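Local coordinates for angiotensin-converting enzyme (Anopheles gambiae, PDB 6S1Y), which is a zinc metallopeptidase of the angiotensin-converting enzyme family that probably cleaves short peptides, and here holds a gamma-linked glutamate dipeptide in its active-site cleft, at residues F431-R442 against D491-V502. Sequence-based numbering, arbitrary orientation.
Sequences FLPFAYTLDKYR and DVEYLRYFVSYV. With KSN ((2~{S})-2-[[(4~{S})-4-azanyl-5-oxidanyl-5-oxidanylidene-pentanoyl]amino]pentanedioic acid), chain H.
Helices 431-442 and 495-502 run nearly antiparallel at 150°, 8.2 Å apart at their axes, placing Ala435 beside Phe498 and Asp439 beside Tyr494, the residue just before the second helix. In this largely helical, gluzincin-type peptidase the pair contributes Phe431, Tyr494 and Tyr497 to the ligand pocket, and Tyr494 is its central side chain. Leu438 CD1 sits 3.6 Å from the centroid of the Tyr494 ring in a CH-pi contact, while Tyr497 CD2 covers the opposite face and Ala435 CA lies at the edge. Held between these neighbours, the ring directs its hydroxyl past the rims of Phe431 and Phe434 to donate to carboxylate oxygen O19 of the bound KSN, 2.6 Å from Tyr494 OH. Lys485 and Gln255 also bond the ligand. Phe431, with CG trans to its main-chain nitrogen (chi1 173°), turns toward helix 495-502, and its CD2 stands over the centre of the Tyr501 ring with the planes 39° apart. Next to it, Leu432 CD2 packs on Tyr501 CB and over a face of Phe498, whose CB meets Ala435 CB. The polar end of the contact belongs to Asp439. Its OD2 takes the amides of Tyr494 and Leu495 from the same face of the carboxylate; the Leu495 N to Asp439 OD2 bond, 2.6 Å long, arrives from well above the plane. Arg442 meets OD1 side-on through NE and NH2; with both oxygens gripped, the carboxylate is probably kept charged and its rotation set. A water donates to both Asp439 OD2 and Glu493 OE2, bridging two acidic groups, and Trp194 of helix 190-196 packs against both residues. Beyond the salt bridge, the bend of Arg442 at chi3 brings NH2 within 2.7 Å of Val492 O, which lies in the guanidinium plane.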
loop_
_atom_site.group_PDB
_atom_site.type_symbol
_atom_site.label_atom_id
_atom_site.label_comp_id
_atom_site.label_asym_id
_atom_site.label_seq_id
_atom_site.Cartn_x
_atom_site.Cartn_y
_atom_site.Cartn_z
ATOM N N PHE A 431 7.337 3.926 -7.281
ATOM C CA PHE A 431 6.205 3.079 -6.887
ATOM C C PHE A 431 4.931 3.448 -7.646
ATOM O O PHE A 431 4.077 2.585 -7.891
ATOM C CB PHE A 431 6.040 3.189 -5.361
ATOM C CG PHE A 431 4.824 2.506 -4.823
ATOM C CD1 PHE A 431 4.829 1.152 -4.567
ATOM C CD2 PHE A 431 3.692 3.231 -4.530
ATOM C CE1 PHE A 431 3.714 0.525 -4.080
ATOM C CE2 PHE A 431 2.560 2.603 -4.051
ATOM C CZ PHE A 431 2.580 1.252 -3.831
ATOM N N LEU A 432 4.785 4.691 -8.056
ATOM C CA LEU A 432 3.539 5.101 -8.708
ATOM C C LEU A 432 3.260 4.345 -9.993
ATOM O O LEU A 432 2.156 3.784 -10.124
ATOM C CB LEU A 432 3.563 6.617 -8.934
ATOM C CG LEU A 432 3.380 7.340 -7.595
ATOM C CD1 LEU A 432 4.285 8.501 -7.467
ATOM C CD2 LEU A 432 1.944 7.799 -7.439
ATOM N N PRO A 433 4.183 4.252 -10.951
ATOM C CA PRO A 433 3.914 3.393 -12.112
ATOM C C PRO A 433 3.616 1.960 -11.727
ATOM O O PRO A 433 2.762 1.321 -12.352
ATOM C CB PRO A 433 5.201 3.509 -12.946
ATOM C CG PRO A 433 5.861 4.818 -12.447
ATOM C CD PRO A 433 5.497 4.908 -11.014
ATOM N N PHE A 434 4.305 1.417 -10.731
ATOM C CA PHE A 434 3.993 0.067 -10.289
ATOM C C PHE A 434 2.549 -0.029 -9.822
ATOM O O PHE A 434 1.804 -0.905 -10.264
ATOM C CB PHE A 434 4.927 -0.350 -9.159
ATOM C CG PHE A 434 4.571 -1.676 -8.547
ATOM C CD1 PHE A 434 5.035 -2.861 -9.108
ATOM C CD2 PHE A 434 3.789 -1.738 -7.419
ATOM C CE1 PHE A 434 4.728 -4.074 -8.542
ATOM C CE2 PHE A 434 3.469 -2.948 -6.850
ATOM C CZ PHE A 434 3.940 -4.119 -7.409
ATOM N N ALA A 435 2.151 0.834 -8.879
ATOM C CA ALA A 435 0.802 0.758 -8.315
ATOM C C ALA A 435 -0.242 0.908 -9.412
ATOM O O ALA A 435 -1.236 0.178 -9.435
ATOM C CB ALA A 435 0.624 1.831 -7.242
ATOM N N TYR A 436 0.001 1.818 -10.361
ATOM C CA TYR A 436 -0.897 2.004 -11.496
ATOM C C TYR A 436 -1.101 0.706 -12.277
ATOM O O TYR A 436 -2.237 0.338 -12.592
ATOM C CB TYR A 436 -0.334 3.093 -12.419
ATOM C CG TYR A 436 -1.121 3.356 -13.686
ATOM C CD1 TYR A 436 -2.376 3.962 -13.647
ATOM C CD2 TYR A 436 -0.586 3.045 -14.940
ATOM C CE1 TYR A 436 -3.074 4.225 -14.829
ATOM C CE2 TYR A 436 -1.271 3.304 -16.098
ATOM C CZ TYR A 436 -2.519 3.884 -16.047
ATOM O OH TYR A 436 -3.195 4.142 -17.232
ATOM N N THR A 437 -0.013 -0.003 -12.598
ATOM C CA THR A 437 -0.141 -1.175 -13.456
ATOM C C THR A 437 -0.912 -2.304 -12.782
ATOM O O THR A 437 -1.511 -3.132 -13.469
ATOM C CB THR A 437 1.230 -1.705 -13.885
ATOM O OG1 THR A 437 2.019 -1.950 -12.721
ATOM C CG2 THR A 437 1.963 -0.714 -14.758
ATOM N N LEU A 438 -0.883 -2.389 -11.455
ATOM C CA LEU A 438 -1.549 -3.515 -10.804
ATOM C C LEU A 438 -3.069 -3.450 -10.979
ATOM O O LEU A 438 -3.712 -4.475 -11.240
ATOM C CB LEU A 438 -1.200 -3.571 -9.321
ATOM C CG LEU A 438 0.088 -4.267 -8.909
ATOM C CD1 LEU A 438 -0.026 -4.696 -7.453
ATOM C CD2 LEU A 438 0.355 -5.479 -9.787
ATOM N N ASP A 439 -3.668 -2.275 -10.807
ATOM C CA ASP A 439 -5.108 -2.210 -11.010
ATOM C C ASP A 439 -5.482 -1.971 -12.460
ATOM O O ASP A 439 -6.528 -2.462 -12.900
ATOM C CB ASP A 439 -5.725 -1.172 -10.075
ATOM C CG ASP A 439 -5.989 -1.769 -8.665
ATOM O OD1 ASP A 439 -5.617 -2.943 -8.459
ATOM O OD2 ASP A 439 -6.579 -1.096 -7.786
ATOM N N LYS A 440 -4.651 -1.296 -13.249
ATOM C CA LYS A 440 -4.953 -1.251 -14.677
ATOM C C LYS A 440 -5.027 -2.669 -15.215
ATOM O O LYS A 440 -5.947 -3.010 -15.957
ATOM C CB LYS A 440 -3.915 -0.420 -15.429
ATOM C CG LYS A 440 -4.255 -0.118 -16.876
ATOM C CD LYS A 440 -3.035 0.467 -17.619
ATOM C CE LYS A 440 -3.338 0.845 -19.094
ATOM N NZ LYS A 440 -4.125 2.097 -19.194
ATOM N N TYR A 441 -4.107 -3.534 -14.789
ATOM C CA TYR A 441 -4.174 -4.933 -15.186
ATOM C C TYR A 441 -5.441 -5.592 -14.659
ATOM O O TYR A 441 -6.157 -6.275 -15.406
ATOM C CB TYR A 441 -2.946 -5.689 -14.695
ATOM C CG TYR A 441 -3.000 -7.163 -14.977
ATOM C CD1 TYR A 441 -2.711 -7.652 -16.233
ATOM C CD2 TYR A 441 -3.346 -8.074 -13.987
ATOM C CE1 TYR A 441 -2.761 -8.998 -16.501
ATOM C CE2 TYR A 441 -3.387 -9.429 -14.250
ATOM C CZ TYR A 441 -3.091 -9.883 -15.508
ATOM O OH TYR A 441 -3.123 -11.232 -15.768
ATOM N N ARG A 442 -5.734 -5.420 -13.367
ATOM C CA ARG A 442 -6.880 -6.135 -12.811
ATOM C C ARG A 442 -8.189 -5.585 -13.359
ATOM O O ARG A 442 -9.123 -6.351 -13.616
ATOM C CB ARG A 442 -6.841 -6.097 -11.280
ATOM C CG ARG A 442 -5.768 -7.033 -10.735
ATOM C CD ARG A 442 -5.857 -7.284 -9.215
ATOM N NE ARG A 442 -5.518 -6.121 -8.395
ATOM C CZ ARG A 442 -5.486 -6.113 -7.059
ATOM N NH1 ARG A 442 -5.782 -7.198 -6.333
ATOM N NH2 ARG A 442 -5.159 -5.001 -6.438
ATOM N N ASP A 491 -6.922 -10.338 -2.875
ATOM C CA ASP A 491 -8.032 -9.526 -3.371
ATOM C C ASP A 491 -8.142 -8.212 -2.603
ATOM O O ASP A 491 -9.213 -7.830 -2.127
ATOM C CB ASP A 491 -9.347 -10.308 -3.298
ATOM C CG ASP A 491 -10.548 -9.476 -3.708
ATOM O OD1 ASP A 491 -10.405 -8.655 -4.644
ATOM O OD2 ASP A 491 -11.629 -9.636 -3.097
ATOM N N VAL A 492 -7.023 -7.503 -2.501
ATOM C CA VAL A 492 -6.992 -6.162 -1.932
ATOM C C VAL A 492 -6.769 -5.190 -3.078
ATOM O O VAL A 492 -5.760 -5.279 -3.787
ATOM C CB VAL A 492 -5.898 -6.011 -0.862
ATOM C CG1 VAL A 492 -5.863 -4.593 -0.374
ATOM C CG2 VAL A 492 -6.139 -6.989 0.302
ATOM N N GLU A 493 -7.729 -4.290 -3.280
ATOM C CA GLU A 493 -7.591 -3.206 -4.249
ATOM C C GLU A 493 -6.257 -2.489 -4.051
ATOM O O GLU A 493 -5.807 -2.306 -2.918
ATOM C CB GLU A 493 -8.772 -2.243 -4.066
ATOM C CG GLU A 493 -8.923 -1.211 -5.137
ATOM C CD GLU A 493 -8.365 0.131 -4.722
ATOM O OE1 GLU A 493 -7.521 0.178 -3.809
ATOM O OE2 GLU A 493 -8.776 1.135 -5.332
ATOM N N TYR A 494 -5.601 -2.110 -5.161
ATOM C CA TYR A 494 -4.272 -1.505 -5.061
ATOM C C TYR A 494 -4.222 -0.045 -5.467
ATOM O O TYR A 494 -3.246 0.639 -5.138
ATOM C CB TYR A 494 -3.244 -2.278 -5.904
ATOM C CG TYR A 494 -1.829 -2.259 -5.329
ATOM C CD1 TYR A 494 -1.480 -3.078 -4.268
ATOM C CD2 TYR A 494 -0.843 -1.427 -5.860
ATOM C CE1 TYR A 494 -0.202 -3.072 -3.750
ATOM C CE2 TYR A 494 0.428 -1.418 -5.357
ATOM C CZ TYR A 494 0.743 -2.233 -4.294
ATOM O OH TYR A 494 2.012 -2.202 -3.807
ATOM N N LEU A 495 -5.246 0.465 -6.150
ATOM C CA LEU A 495 -5.242 1.882 -6.509
ATOM C C LEU A 495 -5.183 2.779 -5.275
ATOM O O LEU A 495 -4.689 3.907 -5.360
ATOM C CB LEU A 495 -6.470 2.222 -7.355
ATOM C CG LEU A 495 -6.368 3.624 -7.974
ATOM C CD1 LEU A 495 -5.529 3.574 -9.235
ATOM C CD2 LEU A 495 -7.740 4.206 -8.261
ATOM N N ARG A 496 -5.667 2.299 -4.127
ATOM C CA ARG A 496 -5.502 3.048 -2.877
ATOM C C ARG A 496 -4.070 3.559 -2.703
ATOM O O ARG A 496 -3.858 4.672 -2.199
ATOM C CB ARG A 496 -5.879 2.169 -1.677
ATOM C CG ARG A 496 -5.132 0.842 -1.606
ATOM C CD ARG A 496 -5.712 -0.087 -0.532
ATOM N NE ARG A 496 -7.081 -0.504 -0.821
ATOM C CZ ARG A 496 -7.827 -1.231 0.014
ATOM N NH1 ARG A 496 -7.320 -1.620 1.162
ATOM N NH2 ARG A 496 -9.082 -1.564 -0.301
ATOM N N TYR A 497 -3.066 2.750 -3.091
ATOM C CA TYR A 497 -1.681 3.151 -2.852
ATOM C C TYR A 497 -1.218 4.178 -3.884
ATOM O O TYR A 497 -0.475 5.102 -3.556
ATOM C CB TYR A 497 -0.770 1.922 -2.834
ATOM C CG TYR A 497 -1.186 0.864 -1.818
ATOM C CD1 TYR A 497 -0.861 0.991 -0.457
ATOM C CD2 TYR A 497 -1.900 -0.256 -2.212
ATOM C CE1 TYR A 497 -1.244 0.030 0.462
ATOM C CE2 TYR A 497 -2.299 -1.212 -1.293
ATOM C CZ TYR A 497 -1.969 -1.063 0.039
ATOM O OH TYR A 497 -2.344 -2.029 0.944
ATOM N N PHE A 498 -1.696 4.075 -5.119
ATOM C CA PHE A 498 -1.431 5.119 -6.100
ATOM C C PHE A 498 -1.982 6.462 -5.625
ATOM O O PHE A 498 -1.282 7.486 -5.634
ATOM C CB PHE A 498 -2.051 4.728 -7.455
ATOM C CG PHE A 498 -1.770 5.715 -8.554
ATOM C CD1 PHE A 498 -2.532 6.867 -8.687
ATOM C CD2 PHE A 498 -0.734 5.501 -9.449
ATOM C CE1 PHE A 498 -2.265 7.783 -9.705
ATOM C CE2 PHE A 498 -0.463 6.405 -10.460
ATOM C CZ PHE A 498 -1.234 7.557 -10.580
ATOM N N VAL A 499 -3.243 6.478 -5.209
ATOM C CA VAL A 499 -3.849 7.715 -4.727
ATOM C C VAL A 499 -3.082 8.242 -3.525
ATOM O O VAL A 499 -2.746 9.432 -3.451
ATOM C CB VAL A 499 -5.335 7.475 -4.405
ATOM C CG1 VAL A 499 -5.979 8.710 -3.830
ATOM C CG2 VAL A 499 -6.065 7.087 -5.658
ATOM N N SER A 500 -2.770 7.360 -2.573
ATOM C CA SER A 500 -1.974 7.758 -1.416
ATOM C C SER A 500 -0.672 8.439 -1.815
ATOM O O SER A 500 -0.274 9.443 -1.223
ATOM C CB SER A 500 -1.651 6.537 -0.563
ATOM O OG SER A 500 -0.689 6.897 0.409
ATOM N N TYR A 501 0.053 7.856 -2.768
ATOM C CA TYR A 501 1.370 8.389 -3.105
ATOM C C TYR A 501 1.274 9.753 -3.782
ATOM O O TYR A 501 2.218 10.542 -3.683
ATOM C CB TYR A 501 2.144 7.377 -3.953
ATOM C CG TYR A 501 2.986 6.458 -3.092
ATOM C CD1 TYR A 501 2.392 5.598 -2.176
ATOM C CD2 TYR A 501 4.374 6.476 -3.164
ATOM C CE1 TYR A 501 3.147 4.770 -1.361
ATOM C CE2 TYR A 501 5.148 5.634 -2.339
ATOM C CZ TYR A 501 4.519 4.803 -1.438
ATOM O OH TYR A 501 5.255 3.982 -0.632
ATOM N N VAL A 502 0.141 10.079 -4.397
ATOM C CA VAL A 502 -0.093 11.444 -4.857
ATOM C C VAL A 502 -0.519 12.355 -3.698
ATOM O O VAL A 502 0.124 13.372 -3.412
ATOM C CB VAL A 502 -1.151 11.462 -5.972
ATOM C CG1 VAL A 502 -1.405 12.917 -6.413
ATOM C CG2 VAL A 502 -0.744 10.585 -7.141
HETATM C C10 KSN H . -4.572 -5.489 4.147
HETATM C C13 KSN H . -1.453 -2.044 4.248
HETATM C C17 KSN H . 3.118 -3.014 -0.330
HETATM C C02 KSN H . 2.883 -1.719 0.458
HETATM C C03 KSN H . 1.727 -1.750 1.468
HETATM C C04 KSN H . 1.263 -3.116 1.946
HETATM C C05 KSN H . 1.376 -3.358 3.474
HETATM C C07 KSN H . -1.178 -3.511 3.837
HETATM C C08 KSN H . -2.175 -4.506 4.417
HETATM C C09 KSN H . -3.595 -4.337 3.844
HETATM N N01 KSN H . 2.636 -0.602 -0.461
HETATM N N06 KSN H . 0.204 -3.599 4.329
HETATM O O11 KSN H . -4.116 -6.622 4.497
HETATM O O12 KSN H . -5.837 -5.331 4.039
HETATM O O14 KSN H . -0.980 -1.633 5.343
HETATM O O15 KSN H . -2.086 -1.257 3.518
HETATM O O16 KSN H . 2.460 -3.421 3.972
HETATM O O18 KSN H . 3.861 -3.890 0.190
HETATM O O19 KSN H . 2.625 -3.257 -1.463
HETATM O O HOH W 1 -8.993 0.211 -8.383
#